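Local coordinates for protein cleavage and polyadenylation specificity factor 100 KD subunit (Methanosarcina mazei, PDB 2XR1) that probably terminates transcription by zinc-dependent cleavage of nascent RNA at the polymerase exit channel and degrades the released RNA in the 5'-3' direction, at residues Val241-Ala246 with Pro270-Leu275. Numbering follows the deposited sequence.
With ZN (zinc ion), chain E.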
loop_
_atom_site.group_PDB
_atom_site.type_symbol
_atom_site.label_atom_id
_atom_site.label_comp_id
_atom_site.label_asym_id
_atom_site.label_seq_id
_atom_site.Cartn_x
_atom_site.Cartn_y
_atom_site.Cartn_z
ATOM N N VAL B 241 -10.352 -10.890 -9.911
ATOM C CA VAL B 241 -10.793 -11.142 -8.564
ATOM C C VAL B 241 -10.839 -12.654 -8.437
ATOM O O VAL B 241 -11.373 -13.325 -9.310
ATOM C CB VAL B 241 -12.180 -10.471 -8.280
ATOM C CG1 VAL B 241 -12.722 -10.884 -6.954
ATOM C CG2 VAL B 241 -12.040 -8.903 -8.329
ATOM N N ILE B 242 -10.227 -13.192 -7.381
ATOM C CA ILE B 242 -10.361 -14.597 -7.085
ATOM C C ILE B 242 -11.263 -14.787 -5.871
ATOM O O ILE B 242 -11.088 -14.142 -4.865
ATOM C CB ILE B 242 -9.002 -15.248 -6.899
ATOM C CG1 ILE B 242 -8.361 -15.489 -8.272
ATOM C CG2 ILE B 242 -9.123 -16.603 -6.232
ATOM C CD1 ILE B 242 -7.699 -14.320 -8.890
ATOM N N VAL B 243 -12.230 -15.672 -5.969
ATOM C CA VAL B 243 -13.073 -16.025 -4.843
ATOM C C VAL B 243 -12.641 -17.431 -4.403
ATOM O O VAL B 243 -12.718 -18.405 -5.166
ATOM C CB VAL B 243 -14.559 -15.999 -5.243
ATOM C CG1 VAL B 243 -15.408 -16.467 -4.116
ATOM C CG2 VAL B 243 -15.000 -14.575 -5.728
ATOM N N THR B 244 -12.188 -17.531 -3.166
ATOM C CA THR B 244 -11.621 -18.761 -2.667
ATOM C C THR B 244 -12.707 -19.780 -2.324
ATOM O O THR B 244 -12.509 -20.973 -2.525
ATOM C CB THR B 244 -10.804 -18.506 -1.413
ATOM O OG1 THR B 244 -11.665 -17.931 -0.452
ATOM C CG2 THR B 244 -9.655 -17.563 -1.658
ATOM N N HIS B 245 -13.846 -19.311 -1.808
ATOM C CA HIS B 245 -14.983 -20.187 -1.554
ATOM C C HIS B 245 -16.218 -19.325 -1.347
ATOM O O HIS B 245 -16.120 -18.111 -1.281
ATOM C CB HIS B 245 -14.764 -21.148 -0.362
ATOM C CG HIS B 245 -14.622 -20.481 0.969
ATOM N ND1 HIS B 245 -13.509 -19.745 1.327
ATOM C CD2 HIS B 245 -15.438 -20.477 2.054
ATOM C CE1 HIS B 245 -13.658 -19.311 2.569
ATOM N NE2 HIS B 245 -14.806 -19.760 3.041
ATOM N N ALA B 246 -17.376 -19.971 -1.250
ATOM C CA ALA B 246 -18.648 -19.276 -1.394
ATOM C C ALA B 246 -19.107 -18.521 -0.186
ATOM O O ALA B 246 -20.079 -17.820 -0.277
ATOM C CB ALA B 246 -19.739 -20.242 -1.810
ATOM N N PRO B 270 -16.336 -24.208 -10.007
ATOM C CA PRO B 270 -17.765 -24.243 -10.447
ATOM C C PRO B 270 -18.797 -24.266 -9.319
ATOM O O PRO B 270 -19.812 -23.586 -9.407
ATOM C CB PRO B 270 -17.850 -25.517 -11.290
ATOM C CG PRO B 270 -16.449 -25.742 -11.771
ATOM C CD PRO B 270 -15.486 -25.137 -10.774
ATOM N N PRO B 271 -18.578 -25.060 -8.272
ATOM C CA PRO B 271 -19.553 -25.038 -7.199
ATOM C C PRO B 271 -19.573 -23.701 -6.451
ATOM O O PRO B 271 -20.638 -23.246 -6.026
ATOM C CB PRO B 271 -19.087 -26.165 -6.274
ATOM C CG PRO B 271 -18.197 -26.983 -7.112
ATOM C CD PRO B 271 -17.544 -26.076 -8.041
ATOM N N THR B 272 -18.423 -23.084 -6.275
ATOM C CA THR B 272 -18.394 -21.772 -5.700
ATOM C C THR B 272 -19.307 -20.847 -6.476
ATOM O O THR B 272 -20.037 -20.053 -5.916
ATOM C CB THR B 272 -16.954 -21.197 -5.711
ATOM O OG1 THR B 272 -16.143 -22.011 -4.877
ATOM C CG2 THR B 272 -16.896 -19.791 -5.209
ATOM N N ARG B 273 -19.238 -20.928 -7.786
ATOM C CA ARG B 273 -19.993 -20.030 -8.607
ATOM C C ARG B 273 -21.462 -20.131 -8.233
ATOM O O ARG B 273 -22.120 -19.134 -7.960
ATOM C CB ARG B 273 -19.806 -20.438 -10.047
ATOM C CG ARG B 273 -20.024 -19.320 -11.006
ATOM C CD ARG B 273 -21.289 -19.439 -11.728
ATOM N NE ARG B 273 -21.445 -20.661 -12.503
ATOM C CZ ARG B 273 -21.335 -20.745 -13.836
ATOM N NH1 ARG B 273 -20.969 -19.690 -14.591
ATOM N NH2 ARG B 273 -21.580 -21.908 -14.441
ATOM N N ASP B 274 -21.957 -21.358 -8.193
ATOM C CA ASP B 274 -23.380 -21.585 -7.929
ATOM C C ASP B 274 -23.805 -21.137 -6.525
ATOM O O ASP B 274 -24.880 -20.514 -6.363
ATOM C CB ASP B 274 -23.699 -23.057 -8.137
ATOM C CG ASP B 274 -23.540 -23.498 -9.604
ATOM O OD1 ASP B 274 -23.440 -22.622 -10.511
ATOM O OD2 ASP B 274 -23.544 -24.737 -9.856
ATOM N N LEU B 275 -22.949 -21.419 -5.520
ATOM C CA LEU B 275 -23.238 -21.072 -4.139
ATOM C C LEU B 275 -23.210 -19.572 -3.974
ATOM O O LEU B 275 -24.096 -19.019 -3.350
ATOM C CB LEU B 275 -22.266 -21.748 -3.188
ATOM C CG LEU B 275 -22.402 -23.272 -3.135
ATOM C CD1 LEU B 275 -21.170 -23.998 -2.534
ATOM C CD2 LEU B 275 -23.703 -23.600 -2.454
HETATM ZN ZN ZN E . -15.424 -20.014 5.126
HETATM O O HOH W 1 -13.581 -21.039 -5.531
#
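The metallo-beta-lactamase HxHxDH motif, led by His245 in the loop that follows strand 240-242, and the residues leading into it pack through Ala246 and Val243 against Thr272 and Leu275 in the first turns of helix 270-290. Thr272 carries most of the contact: its CG2 lies 3.8 Å from Val243 CG1 and 3.9 Å from the backbone C of His245. With CG2 anti to the backbone N, this methyl meets the motif backbone, while OG1, beside the backbone N (chi1 -64°), turns to a water 2.8 Å away. The same water donates to Val243 O at 2.8 Å and, weakly, to Thr244 O, linking helix and loop where the two segments share no direct hydrogen bond; Thr272 OG1 also bonds to Thr269. Farther along the helix, Leu275 CB sits beside Ala246 CB. On the side of the loop facing away from the helix, His245 NE2 binds zinc at 2.2 Å, in a site completed by His247, His332 and Asp355. Its ND1 donates to Thr244 OG1 at 3.1 Å, the acceptor tilted 24° from the ring plane, and Thr244 OG1 bonds in turn to Asp212. The contact thus backs the metal-binding loop with aliphatic carbons and one bridging water, while Thr244, as a second-shell residue, is placed to limit rotation of the zinc-bound imidazole.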